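Local coordinates for FOG-3 protein (Caenorhabditis elegans, PDB 5TD6), which forms RNA-binding multimers that specify sperm fate in the nematode germline, this piece being its BTG/Tob domain, and is probably a transcriptional corepressor like its relatives, at residues P49-T62 with P85-F98. The protein carries 2 engineered substitutions. Numbering follows the deposited sequence.
Sequences PKNGEMKRMINTTT and PTNMIIFANPGHVF
Pro85 O meets the hydroxyl of Thr60, which donates to it over 2.5 Å, a very short bond, and in turn accepts from Met88 N; with chi1 at 59°, OG1 sits between the backbone N and carbonyl carbon, turned to this loop. Asn87 N donates to Thr61 OG1, so two successive threonines hold the loop ahead of strand 89-93. Met88 O takes the N-H of Thr60. Ile89 CG2 meets Met57 CE on one face of the sheet. Ile90 exchanges both backbone bonds with Ile58, an antiparallel hydrogen-bonded pair with side chains on the other face, where Leu8 of helix 2-13 packs. Over the Phe91 ring lies Met57 CB, a CH-pi contact 3.9 Å from the centroid, and its SD approaches obliquely; Met54 SD stands at the edge, so both sulfurs make Met-aromatic contacts. Ala92 O accepts from Arg56 NE at 2.9 Å. Asn93 then joins two charges: its OD1 lies in the guanidinium plane and receives Arg56 NH2 at 2.6 Å from 45° above its own carbonyl plane, the groups standing almost upright to each other (86°), and its ND2 donates to the anti lone pair of Glu53 OE2, amide and carboxylate nearly coplanar. Arg56 NH1 also reaches Asn51 O. A leucine in place of Arg56 would probably leave Ala92 O and Asn51 O without these donors and the Asn93 amide held mainly through Glu53. Pro94, second residue of the type II turn closing the hairpin, packs against Pro49. A short edge strand, preceded by a helical turn and docked on a hairpin, thus completes one side of the antiparallel sheet in this BTG/Tob domain.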
loop_
_atom_site.group_PDB
_atom_site.type_symbol
_atom_site.label_atom_id
_atom_site.label_comp_id
_atom_site.label_asym_id
_atom_site.label_seq_id
_atom_site.Cartn_x
_atom_site.Cartn_y
_atom_site.Cartn_z
ATOM N N PRO B 49 14.219 -4.944 15.549
ATOM C CA PRO B 49 13.026 -4.189 15.134
ATOM C C PRO B 49 12.261 -3.553 16.300
ATOM O O PRO B 49 11.663 -2.494 16.119
ATOM C CB PRO B 49 12.164 -5.249 14.427
ATOM C CG PRO B 49 13.159 -6.314 13.965
ATOM C CD PRO B 49 14.221 -6.331 15.041
ATOM N N LYS B 50 12.273 -4.175 17.475
ATOM C CA LYS B 50 11.488 -3.649 18.592
ATOM C C LYS B 50 12.179 -2.498 19.318
ATOM O O LYS B 50 11.515 -1.696 19.972
ATOM C CB LYS B 50 11.156 -4.759 19.587
ATOM C CG LYS B 50 9.996 -5.649 19.164
ATOM C CD LYS B 50 9.698 -6.707 20.227
ATOM C CE LYS B 50 8.576 -7.644 19.796
ATOM N NZ LYS B 50 7.294 -6.914 19.599
ATOM N N ASN B 51 13.501 -2.416 19.211
ATOM C CA ASN B 51 14.246 -1.324 19.842
ATOM C C ASN B 51 13.722 0.017 19.345
ATOM O O ASN B 51 13.752 0.300 18.144
ATOM C CB ASN B 51 15.751 -1.433 19.558
ATOM C CG ASN B 51 16.439 -2.523 20.383
ATOM O OD1 ASN B 51 15.802 -3.242 21.156
ATOM N ND2 ASN B 51 17.748 -2.652 20.204
ATOM N N GLY B 52 13.208 0.824 20.267
ATOM C CA GLY B 52 12.703 2.144 19.937
ATOM C C GLY B 52 11.241 2.161 19.524
ATOM O O GLY B 52 10.719 3.202 19.140
ATOM N N GLU B 53 10.589 1.008 19.603
ATOM C CA GLU B 53 9.192 0.863 19.186
ATOM C C GLU B 53 8.253 1.900 19.812
ATOM O O GLU B 53 7.379 2.469 19.140
ATOM C CB GLU B 53 8.716 -0.552 19.522
ATOM C CG GLU B 53 7.233 -0.704 19.735
ATOM C CD GLU B 53 6.819 -2.153 19.759
ATOM O OE1 GLU B 53 6.291 -2.616 20.793
ATOM O OE2 GLU B 53 7.011 -2.829 18.730
ATOM N N MET B 54 8.444 2.157 21.096
ATOM C CA MET B 54 7.571 3.069 21.809
ATOM C C MET B 54 7.823 4.505 21.392
ATOM O O MET B 54 6.884 5.279 21.224
ATOM C CB MET B 54 7.756 2.904 23.320
ATOM C CG MET B 54 7.290 1.552 23.826
ATOM S SD MET B 54 5.554 1.271 23.406
ATOM C CE MET B 54 4.798 2.641 24.281
ATOM N N LYS B 55 9.090 4.867 21.230
ATOM C CA LYS B 55 9.417 6.230 20.823
ATOM C C LYS B 55 8.854 6.572 19.453
ATOM O O LYS B 55 8.630 7.740 19.149
ATOM C CB LYS B 55 10.931 6.452 20.809
ATOM C CG LYS B 55 11.339 7.740 21.528
ATOM C CD LYS B 55 12.276 8.620 20.697
ATOM C CE LYS B 55 12.425 9.997 21.348
ATOM N NZ LYS B 55 12.818 11.065 20.386
ATOM N N ARG B 56 8.627 5.554 18.622
ATOM C CA ARG B 56 8.220 5.789 17.240
ATOM C C ARG B 56 6.714 5.812 17.055
ATOM O O ARG B 56 6.214 6.396 16.089
ATOM C CB ARG B 56 8.845 4.727 16.325
ATOM C CG ARG B 56 10.340 4.954 16.093
ATOM C CD ARG B 56 10.907 4.020 15.015
ATOM N NE ARG B 56 10.635 2.616 15.303
ATOM C CZ ARG B 56 11.531 1.777 15.808
ATOM N NH1 ARG B 56 12.759 2.211 16.089
ATOM N NH2 ARG B 56 11.206 0.510 16.027
ATOM N N MET B 57 5.992 5.183 17.977
ATOM C CA MET B 57 4.551 5.045 17.834
ATOM C C MET B 57 3.875 6.402 17.683
ATOM O O MET B 57 4.312 7.397 18.262
ATOM C CB MET B 57 3.959 4.304 19.036
ATOM C CG MET B 57 3.730 5.163 20.261
ATOM S SD MET B 57 3.114 4.199 21.659
ATOM C CE MET B 57 1.835 5.293 22.283
ATOM N N ILE B 58 2.826 6.442 16.873
ATOM C CA ILE B 58 2.075 7.681 16.730
ATOM C C ILE B 58 0.606 7.436 17.012
ATOM O O ILE B 58 0.124 6.305 16.959
ATOM C CB ILE B 58 2.226 8.320 15.331
ATOM C CG1 ILE B 58 1.688 7.392 14.243
ATOM C CG2 ILE B 58 3.677 8.720 15.072
ATOM C CD1 ILE B 58 1.924 7.909 12.844
ATOM N N ASN B 59 -0.080 8.514 17.378
ATOM C CA ASN B 59 -1.490 8.507 17.777
ATOM C C ASN B 59 -2.263 9.476 16.885
ATOM O O ASN B 59 -1.913 10.657 16.800
ATOM C CB ASN B 59 -1.602 8.891 19.254
ATOM C CG ASN B 59 -3.027 8.811 19.795
ATOM O OD1 ASN B 59 -3.957 9.447 19.281
ATOM N ND2 ASN B 59 -3.195 8.028 20.853
ATOM N N THR B 60 -3.305 8.990 16.211
ATOM C CA THR B 60 -3.999 9.809 15.217
ATOM C C THR B 60 -4.655 11.057 15.820
ATOM O O THR B 60 -4.982 12.014 15.108
ATOM C CB THR B 60 -5.075 9.003 14.467
ATOM O OG1 THR B 60 -6.038 8.492 15.397
ATOM C CG2 THR B 60 -4.439 7.845 13.684
ATOM N N THR B 61 -4.835 11.051 17.133
ATOM C CA THR B 61 -5.425 12.199 17.804
ATOM C C THR B 61 -4.364 13.113 18.417
ATOM O O THR B 61 -4.353 14.320 18.165
ATOM C CB THR B 61 -6.391 11.755 18.913
ATOM O OG1 THR B 61 -7.524 11.099 18.327
ATOM C CG2 THR B 61 -6.857 12.960 19.717
ATOM N N THR B 62 -3.462 12.531 19.208
ATOM C CA THR B 62 -2.557 13.334 20.022
ATOM C C THR B 62 -1.178 13.605 19.416
ATOM O O THR B 62 -0.437 14.441 19.932
ATOM C CB THR B 62 -2.358 12.685 21.397
ATOM O OG1 THR B 62 -1.584 11.485 21.271
ATOM C CG2 THR B 62 -3.708 12.363 22.019
ATOM N N PRO B 85 -9.380 8.304 12.059
ATOM C CA PRO B 85 -9.961 7.697 13.262
ATOM C C PRO B 85 -9.443 8.371 14.527
ATOM O O PRO B 85 -8.338 8.892 14.521
ATOM C CB PRO B 85 -9.485 6.243 13.184
ATOM C CG PRO B 85 -8.219 6.312 12.386
ATOM C CD PRO B 85 -8.455 7.387 11.368
ATOM N N THR B 86 -10.226 8.370 15.599
ATOM C CA THR B 86 -9.771 8.984 16.839
ATOM C C THR B 86 -9.002 7.972 17.689
ATOM O O THR B 86 -9.404 6.818 17.806
ATOM C CB THR B 86 -10.950 9.571 17.652
ATOM O OG1 THR B 86 -11.685 8.511 18.282
ATOM C CG2 THR B 86 -11.879 10.357 16.748
ATOM N N ASN B 87 -7.882 8.421 18.248
ATOM C CA ASN B 87 -7.077 7.647 19.190
ATOM C C ASN B 87 -6.629 6.268 18.687
ATOM O O ASN B 87 -6.544 5.311 19.452
ATOM C CB ASN B 87 -7.831 7.497 20.512
ATOM C CG ASN B 87 -8.065 8.834 21.197
ATOM O OD1 ASN B 87 -7.172 9.682 21.247
ATOM N ND2 ASN B 87 -9.274 9.037 21.707
ATOM N N MET B 88 -6.322 6.180 17.401
ATOM C CA MET B 88 -5.644 4.996 16.877
ATOM C C MET B 88 -4.135 5.105 17.079
ATOM O O MET B 88 -3.543 6.153 16.821
ATOM C CB MET B 88 -5.969 4.814 15.409
ATOM C CG MET B 88 -5.267 3.641 14.777
ATOM S SD MET B 88 -5.785 3.541 13.077
ATOM C CE MET B 88 -7.432 2.838 13.226
ATOM N N ILE B 89 -3.515 4.031 17.564
ATOM C CA ILE B 89 -2.075 4.031 17.774
ATOM C C ILE B 89 -1.427 3.169 16.694
ATOM O O ILE B 89 -1.812 2.020 16.503
ATOM C CB ILE B 89 -1.693 3.516 19.178
ATOM C CG1 ILE B 89 -2.377 4.358 20.264
ATOM C CG2 ILE B 89 -0.189 3.550 19.380
ATOM C CD1 ILE B 89 -2.574 3.620 21.559
ATOM N N ILE B 90 -0.476 3.753 15.970
ATOM C CA ILE B 90 0.180 3.103 14.831
ATOM C C ILE B 90 1.676 2.987 15.097
ATOM O O ILE B 90 2.314 3.939 15.543
ATOM C CB ILE B 90 -0.051 3.889 13.525
ATOM C CG1 ILE B 90 -1.539 4.193 13.356
ATOM C CG2 ILE B 90 0.474 3.109 12.305
ATOM C CD1 ILE B 90 -1.854 5.090 12.168
ATOM N N PHE B 91 2.214 1.798 14.859
ATOM C CA PHE B 91 3.624 1.503 15.096
ATOM C C PHE B 91 4.304 1.219 13.766
ATOM O O PHE B 91 3.712 0.598 12.876
ATOM C CB PHE B 91 3.800 0.279 16.014
ATOM C CG PHE B 91 3.282 0.470 17.418
ATOM C CD1 PHE B 91 1.925 0.384 17.698
ATOM C CD2 PHE B 91 4.157 0.707 18.464
ATOM C CE1 PHE B 91 1.456 0.546 18.991
ATOM C CE2 PHE B 91 3.691 0.876 19.762
ATOM C CZ PHE B 91 2.337 0.798 20.023
ATOM N N ALA B 92 5.544 1.667 13.639
ATOM C CA ALA B 92 6.372 1.330 12.497
ATOM C C ALA B 92 7.736 0.896 13.011
ATOM O O ALA B 92 8.462 1.681 13.621
ATOM C CB ALA B 92 6.488 2.506 11.540
ATOM N N ASN B 93 8.047 -0.380 12.786
ATOM C CA ASN B 93 9.326 -0.991 13.105
ATOM C C ASN B 93 9.965 -1.552 11.829
ATOM O O ASN B 93 9.259 -1.807 10.848
ATOM C CB ASN B 93 9.145 -2.135 14.105
ATOM C CG ASN B 93 8.628 -1.674 15.456
ATOM O OD1 ASN B 93 8.814 -0.521 15.852
ATOM N ND2 ASN B 93 7.993 -2.595 16.184
ATOM N N PRO B 94 11.287 -1.789 11.848
ATOM C CA PRO B 94 11.896 -2.531 10.736
ATOM C C PRO B 94 11.103 -3.811 10.429
ATOM O O PRO B 94 10.892 -4.635 11.312
ATOM C CB PRO B 94 13.302 -2.838 11.247
ATOM C CG PRO B 94 13.612 -1.684 12.180
ATOM C CD PRO B 94 12.294 -1.353 12.844
ATOM N N GLY B 95 10.617 -3.932 9.200
ATOM C CA GLY B 95 9.906 -5.129 8.783
ATOM C C GLY B 95 8.447 -5.196 9.196
ATOM O O GLY B 95 7.756 -6.155 8.857
ATOM N N HIS B 96 7.953 -4.180 9.907
ATOM C CA HIS B 96 6.674 -4.352 10.599
ATOM C C HIS B 96 5.957 -3.055 10.935
ATOM O O HIS B 96 6.372 -2.303 11.819
ATOM C CB HIS B 96 6.879 -5.141 11.890
ATOM C CG HIS B 96 5.614 -5.704 12.458
ATOM N ND1 HIS B 96 5.489 -6.069 13.781
ATOM C CD2 HIS B 96 4.414 -5.954 11.883
ATOM C CE1 HIS B 96 4.275 -6.546 13.991
ATOM N NE2 HIS B 96 3.600 -6.482 12.858
ATOM N N VAL B 97 4.877 -2.809 10.211
ATOM C CA VAL B 97 4.019 -1.666 10.463
ATOM C C VAL B 97 2.675 -2.240 10.880
ATOM O O VAL B 97 2.185 -3.215 10.281
ATOM C CB VAL B 97 3.875 -0.778 9.218
ATOM C CG1 VAL B 97 3.051 0.482 9.531
ATOM C CG2 VAL B 97 5.242 -0.399 8.699
ATOM N N PHE B 98 2.088 -1.668 11.918
ATOM C CA PHE B 98 0.879 -2.266 12.458
ATOM C C PHE B 98 0.129 -1.310 13.366
ATOM O O PHE B 98 0.674 -0.304 13.798
ATOM C CB PHE B 98 1.210 -3.550 13.214
ATOM C CG PHE B 98 2.151 -3.360 14.394
ATOM C CD1 PHE B 98 3.526 -3.392 14.223
ATOM C CD2 PHE B 98 1.647 -3.203 15.683
ATOM C CE1 PHE B 98 4.383 -3.238 15.311
ATOM C CE2 PHE B 98 2.499 -3.055 16.777
ATOM C CZ PHE B 98 3.858 -3.073 16.597
HETATM O O HOH W 1 6.965 1.821 16.402
#